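Local coordinates for protein inositol monophosphatase (Zymomonas mobilis, PDB 4N81) that probably acts as a magnesium-dependent phosphatase of the inositol monophosphatase superfamily, removing phosphate from small phosphomonoesters, at residues L104-I118 and K207-E219. Numbering follows the deposited sequence.
Sequences LIALVEDGRPVLGII and KFYDFAALVPIVE
Gly116 lies so close against Ala213 that their CA atoms are 3.8 Å apart, the closest CA pair between hairpin 104-118 and segment 207-219. No conventional hydrogen bond crosses here; the polar evidence is a CA-H...O contact from Gly116 CA to Ala213 O, 3.5 Å long with 163° at the hydrogen. A CB on Gly116 would collide with that carbonyl. Helix 214-219 crosses strand 112-118 almost at right angles (89°), the axes approaching to 6.2 Å.

Most side-chain contacts are apolar, though several carbons also lie on carbonyl oxygens. Ala106 CB meets Ala212 CB and Ala213 CB, while Pro113 CB and CG lie over Ala212 O, 3.1 Å from CB, with Pro216 CD 3.7 Å from the same CB. At one end, Ile118 CG1 and CD1 reach both Ile217 CD1 and Leu214 CD2, the branches crossing at a slant. Leu104, with CG beside its backbone N (chi1 -55°), directs CD1 to Asp210 O at 3.4 Å. At the other end, both methyls of Val108 meet the CZ-CE2 side of the Phe208 ring: CG1 lies at the ring edge in plane, and CG2 comes within 3.6 Å of CZ. Ala212 CB sits over one ring face, and Phe68 packs edge-to-face with the same ring. Replacing Val108 by an alanine would probably leave the CZ-CE2 side of Phe208 without its methyl partners and the ring less firmly fixed.

In a classic beta bulge, Val114 N and Leu115 N both bond to Leu107 O, and Pro216 CG approaches Leu115 N. Asp210, a predicted magnesium ligand near Asp86 and Asp89, accepts the N-H of Lys207 at OD2 from above its carboxylate plane. Close-fitting small residues and hydrocarbon, rather than conventional hydrogen bonds, therefore join the large sheet to the chain segment bearing this predicted metal ligand.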
loop_
_atom_site.group_PDB
_atom_site.type_symbol
_atom_site.label_atom_id
_atom_site.label_comp_id
_atom_site.label_asym_id
_atom_site.label_seq_id
_atom_site.Cartn_x
_atom_site.Cartn_y
_atom_site.Cartn_z
ATOM N N LEU A 104 2.932 -15.688 -5.682
ATOM C CA LEU A 104 4.341 -15.951 -5.995
ATOM C C LEU A 104 4.469 -17.375 -6.485
ATOM O O LEU A 104 3.975 -18.299 -5.816
ATOM C CB LEU A 104 5.191 -15.801 -4.727
ATOM C CG LEU A 104 5.075 -14.467 -3.983
ATOM C CD1 LEU A 104 6.058 -14.383 -2.794
ATOM C CD2 LEU A 104 5.399 -13.341 -4.987
ATOM N N ILE A 105 5.150 -17.558 -7.618
ATOM C CA ILE A 105 5.461 -18.911 -8.100
ATOM C C ILE A 105 6.972 -18.968 -8.371
ATOM O O ILE A 105 7.526 -18.092 -9.050
ATOM C CB ILE A 105 4.686 -19.155 -9.407
ATOM C CG1 ILE A 105 3.166 -19.152 -9.118
ATOM C CG2 ILE A 105 5.183 -20.465 -10.140
ATOM C CD1 ILE A 105 2.317 -18.724 -10.287
ATOM N N ALA A 106 7.638 -20.017 -7.931
ATOM C CA ALA A 106 9.061 -20.090 -8.203
ATOM C C ALA A 106 9.438 -21.506 -8.556
ATOM O O ALA A 106 8.780 -22.439 -8.107
ATOM C CB ALA A 106 9.831 -19.641 -6.987
ATOM N N LEU A 107 10.468 -21.650 -9.398
ATOM C CA LEU A 107 11.124 -22.952 -9.615
ATOM C C LEU A 107 12.523 -22.836 -8.992
ATOM O O LEU A 107 13.219 -21.836 -9.221
ATOM C CB LEU A 107 11.279 -23.241 -11.112
ATOM C CG LEU A 107 12.061 -24.514 -11.466
ATOM C CD1 LEU A 107 11.433 -25.750 -10.785
ATOM C CD2 LEU A 107 12.128 -24.715 -13.002
ATOM N N VAL A 108 12.931 -23.880 -8.249
ATOM C CA VAL A 108 14.106 -23.836 -7.416
ATOM C C VAL A 108 14.922 -25.077 -7.781
ATOM O O VAL A 108 14.350 -26.152 -7.895
ATOM C CB VAL A 108 13.685 -23.869 -5.931
ATOM C CG1 VAL A 108 14.874 -24.057 -5.045
ATOM C CG2 VAL A 108 12.977 -22.583 -5.554
ATOM N N GLU A 109 16.224 -24.913 -8.016
ATOM C CA GLU A 109 17.091 -26.063 -8.339
ATOM C C GLU A 109 18.281 -26.093 -7.406
ATOM O O GLU A 109 18.961 -25.078 -7.278
ATOM C CB GLU A 109 17.676 -25.943 -9.750
ATOM C CG GLU A 109 16.694 -26.138 -10.871
ATOM C CD GLU A 109 17.365 -26.089 -12.259
ATOM O OE1 GLU A 109 16.642 -25.850 -13.232
ATOM O OE2 GLU A 109 18.590 -26.302 -12.377
ATOM N N ASP A 110 18.559 -27.268 -6.821
ATOM C CA ASP A 110 19.625 -27.381 -5.820
ATOM C C ASP A 110 19.462 -26.297 -4.735
ATOM O O ASP A 110 20.440 -25.700 -4.257
ATOM C CB ASP A 110 20.974 -27.262 -6.500
ATOM C CG ASP A 110 21.132 -28.261 -7.647
ATOM O OD1 ASP A 110 21.664 -27.846 -8.683
ATOM O OD2 ASP A 110 20.706 -29.439 -7.537
ATOM N N GLY A 111 18.210 -26.018 -4.398
ATOM C CA GLY A 111 17.889 -25.116 -3.320
ATOM C C GLY A 111 17.938 -23.651 -3.748
ATOM O O GLY A 111 17.547 -22.802 -2.954
ATOM N N ARG A 112 18.356 -23.351 -4.993
ATOM C CA ARG A 112 18.397 -21.958 -5.494
ATOM C C ARG A 112 17.231 -21.569 -6.427
ATOM O O ARG A 112 16.998 -22.279 -7.376
ATOM C CB ARG A 112 19.701 -21.684 -6.268
ATOM C CG ARG A 112 20.991 -21.895 -5.447
ATOM C CD ARG A 112 21.117 -20.882 -4.243
ATOM N NE ARG A 112 22.334 -21.231 -3.472
ATOM C CZ ARG A 112 23.517 -20.736 -3.780
ATOM N NH1 ARG A 112 23.605 -19.862 -4.789
ATOM N NH2 ARG A 112 24.590 -21.064 -3.082
ATOM N N PRO A 113 16.534 -20.432 -6.174
ATOM C CA PRO A 113 15.512 -20.056 -7.165
ATOM C C PRO A 113 16.127 -19.817 -8.516
ATOM O O PRO A 113 17.150 -19.130 -8.604
ATOM C CB PRO A 113 14.971 -18.714 -6.635
ATOM C CG PRO A 113 15.258 -18.750 -5.142
ATOM C CD PRO A 113 16.555 -19.546 -5.001
ATOM N N VAL A 114 15.486 -20.316 -9.561
ATOM C CA VAL A 114 15.958 -20.059 -10.925
ATOM C C VAL A 114 14.845 -19.414 -11.772
ATOM O O VAL A 114 15.097 -18.931 -12.885
ATOM C CB VAL A 114 16.455 -21.320 -11.614
ATOM C CG1 VAL A 114 17.664 -21.908 -10.839
ATOM C CG2 VAL A 114 15.318 -22.342 -11.713
ATOM N N LEU A 115 13.624 -19.364 -11.235
ATOM C CA LEU A 115 12.530 -18.718 -12.002
ATOM C C LEU A 115 11.542 -18.192 -10.992
ATOM O O LEU A 115 11.297 -18.869 -10.012
ATOM C CB LEU A 115 11.847 -19.826 -12.880
ATOM C CG LEU A 115 10.608 -19.596 -13.739
ATOM C CD1 LEU A 115 10.472 -20.884 -14.598
ATOM C CD2 LEU A 115 9.352 -19.409 -12.969
ATOM N N GLY A 116 10.964 -17.008 -11.221
ATOM C CA GLY A 116 10.013 -16.472 -10.263
ATOM C C GLY A 116 8.988 -15.605 -10.966
ATOM O O GLY A 116 9.324 -14.876 -11.898
ATOM N N ILE A 117 7.743 -15.654 -10.509
ATOM C CA ILE A 117 6.714 -14.728 -10.966
ATOM C C ILE A 117 6.082 -14.108 -9.724
ATOM O O ILE A 117 5.816 -14.839 -8.710
ATOM C CB ILE A 117 5.619 -15.467 -11.823
ATOM C CG1 ILE A 117 6.184 -15.824 -13.213
ATOM C CG2 ILE A 117 4.373 -14.581 -12.013
ATOM C CD1 ILE A 117 5.159 -16.457 -14.177
ATOM N N ILE A 118 5.871 -12.785 -9.788
ATOM C CA ILE A 118 4.942 -12.102 -8.877
ATOM C C ILE A 118 3.754 -11.697 -9.727
ATOM O O ILE A 118 3.928 -10.997 -10.729
ATOM C CB ILE A 118 5.510 -10.768 -8.296
ATOM C CG1 ILE A 118 6.776 -11.010 -7.413
ATOM C CG2 ILE A 118 4.428 -10.065 -7.461
ATOM C CD1 ILE A 118 7.682 -9.691 -7.284
ATOM N N LYS A 207 9.243 -16.820 5.235
ATOM C CA LYS A 207 9.329 -18.246 4.889
ATOM C C LYS A 207 9.848 -18.349 3.466
ATOM O O LYS A 207 9.760 -17.378 2.758
ATOM C CB LYS A 207 7.927 -18.881 4.977
ATOM C CG LYS A 207 7.303 -18.667 6.357
ATOM C CD LYS A 207 8.128 -19.357 7.423
ATOM C CE LYS A 207 7.553 -19.122 8.865
ATOM N NZ LYS A 207 8.070 -17.872 9.543
ATOM N N PHE A 208 10.327 -19.522 3.031
ATOM C CA PHE A 208 10.873 -19.639 1.673
ATOM C C PHE A 208 9.794 -19.313 0.609
ATOM O O PHE A 208 10.096 -18.735 -0.455
ATOM C CB PHE A 208 11.445 -21.063 1.442
ATOM C CG PHE A 208 12.244 -21.217 0.145
ATOM C CD1 PHE A 208 13.167 -20.260 -0.249
ATOM C CD2 PHE A 208 12.104 -22.355 -0.637
ATOM C CE1 PHE A 208 13.922 -20.407 -1.440
ATOM C CE2 PHE A 208 12.876 -22.547 -1.820
ATOM C CZ PHE A 208 13.780 -21.566 -2.225
ATOM N N TYR A 209 8.534 -19.611 0.925
ATOM C CA TYR A 209 7.411 -19.311 0.035
ATOM C C TYR A 209 7.356 -17.809 -0.221
ATOM O O TYR A 209 6.836 -17.379 -1.253
ATOM C CB TYR A 209 6.042 -19.604 0.742
ATOM C CG TYR A 209 5.884 -20.973 1.289
ATOM C CD1 TYR A 209 5.428 -22.022 0.463
ATOM C CD2 TYR A 209 6.169 -21.245 2.610
ATOM C CE1 TYR A 209 5.260 -23.312 0.947
ATOM C CE2 TYR A 209 6.019 -22.532 3.112
ATOM C CZ TYR A 209 5.560 -23.571 2.282
ATOM O OH TYR A 209 5.398 -24.856 2.806
ATOM N N ASP A 210 7.802 -17.027 0.742
ATOM C CA ASP A 210 7.694 -15.575 0.600
ATOM C C ASP A 210 8.821 -14.916 -0.216
ATOM O O ASP A 210 8.627 -13.787 -0.636
ATOM C CB ASP A 210 7.719 -14.885 1.972
ATOM C CG ASP A 210 6.629 -15.409 2.947
ATOM O OD1 ASP A 210 5.502 -15.712 2.495
ATOM O OD2 ASP A 210 6.945 -15.508 4.160
ATOM N N PHE A 211 9.969 -15.580 -0.433
ATOM C CA PHE A 211 11.086 -14.916 -1.140
ATOM C C PHE A 211 11.691 -15.658 -2.327
ATOM O O PHE A 211 12.434 -15.056 -3.166
ATOM C CB PHE A 211 12.209 -14.434 -0.163
ATOM C CG PHE A 211 12.876 -15.545 0.611
ATOM C CD1 PHE A 211 13.934 -16.265 0.058
ATOM C CD2 PHE A 211 12.459 -15.864 1.895
ATOM C CE1 PHE A 211 14.589 -17.277 0.787
ATOM C CE2 PHE A 211 13.084 -16.870 2.619
ATOM C CZ PHE A 211 14.158 -17.581 2.074
ATOM N N ALA A 212 11.357 -16.959 -2.424
ATOM C CA ALA A 212 11.952 -17.736 -3.511
ATOM C C ALA A 212 11.715 -17.051 -4.857
ATOM O O ALA A 212 12.658 -16.883 -5.632
ATOM C CB ALA A 212 11.354 -19.183 -3.551
ATOM N N ALA A 213 10.468 -16.650 -5.141
ATOM C CA ALA A 213 10.166 -16.044 -6.482
ATOM C C ALA A 213 10.864 -14.684 -6.644
ATOM O O ALA A 213 11.089 -14.215 -7.781
ATOM C CB ALA A 213 8.636 -15.846 -6.653
ATOM N N LEU A 214 11.095 -14.004 -5.524
ATOM C CA LEU A 214 11.591 -12.629 -5.629
ATOM C C LEU A 214 13.023 -12.569 -6.120
ATOM O O LEU A 214 13.440 -11.585 -6.777
ATOM C CB LEU A 214 11.530 -11.950 -4.266
ATOM C CG LEU A 214 10.180 -12.062 -3.539
ATOM C CD1 LEU A 214 10.326 -11.447 -2.193
ATOM C CD2 LEU A 214 9.052 -11.377 -4.341
ATOM N N VAL A 215 13.809 -13.566 -5.714
ATOM C CA VAL A 215 15.247 -13.427 -6.046
ATOM C C VAL A 215 15.594 -13.281 -7.574
ATOM O O VAL A 215 16.322 -12.364 -7.965
ATOM C CB VAL A 215 16.105 -14.600 -5.380
ATOM C CG1 VAL A 215 17.641 -14.431 -5.680
ATOM C CG2 VAL A 215 15.847 -14.666 -3.837
ATOM N N PRO A 216 15.092 -14.183 -8.436
ATOM C CA PRO A 216 15.383 -14.042 -9.876
ATOM C C PRO A 216 14.858 -12.738 -10.450
ATOM O O PRO A 216 15.455 -12.187 -11.382
ATOM C CB PRO A 216 14.662 -15.252 -10.516
ATOM C CG PRO A 216 14.405 -16.184 -9.397
ATOM C CD PRO A 216 14.272 -15.380 -8.155
ATOM N N ILE A 217 13.739 -12.260 -9.909
ATOM C CA ILE A 217 13.117 -11.040 -10.444
ATOM C C ILE A 217 13.993 -9.832 -10.114
ATOM O O ILE A 217 14.392 -9.087 -11.010
ATOM C CB ILE A 217 11.699 -10.860 -9.832
ATOM C CG1 ILE A 217 10.786 -11.962 -10.413
ATOM C CG2 ILE A 217 11.140 -9.406 -10.016
ATOM C CD1 ILE A 217 9.398 -12.003 -9.673
ATOM N N VAL A 218 14.389 -9.730 -8.854
ATOM C CA VAL A 218 15.238 -8.617 -8.444
ATOM C C VAL A 218 16.610 -8.688 -9.132
ATOM O O VAL A 218 17.105 -7.667 -9.659
ATOM C CB VAL A 218 15.435 -8.618 -6.920
ATOM C CG1 VAL A 218 16.549 -7.608 -6.516
ATOM C CG2 VAL A 218 14.088 -8.205 -6.207
ATOM N N GLU A 219 17.204 -9.880 -9.148
ATOM C CA GLU A 219 18.543 -10.020 -9.692
ATOM C C GLU A 219 18.546 -9.819 -11.193
ATOM O O GLU A 219 19.458 -9.185 -11.697
ATOM C CB GLU A 219 19.250 -11.333 -9.185
ATOM C CG GLU A 219 19.415 -11.221 -7.588
ATOM C CD GLU A 219 20.607 -11.965 -6.913
ATOM O OE1 GLU A 219 20.800 -13.090 -7.413
ATOM O OE2 GLU A 219 21.295 -11.438 -5.876
#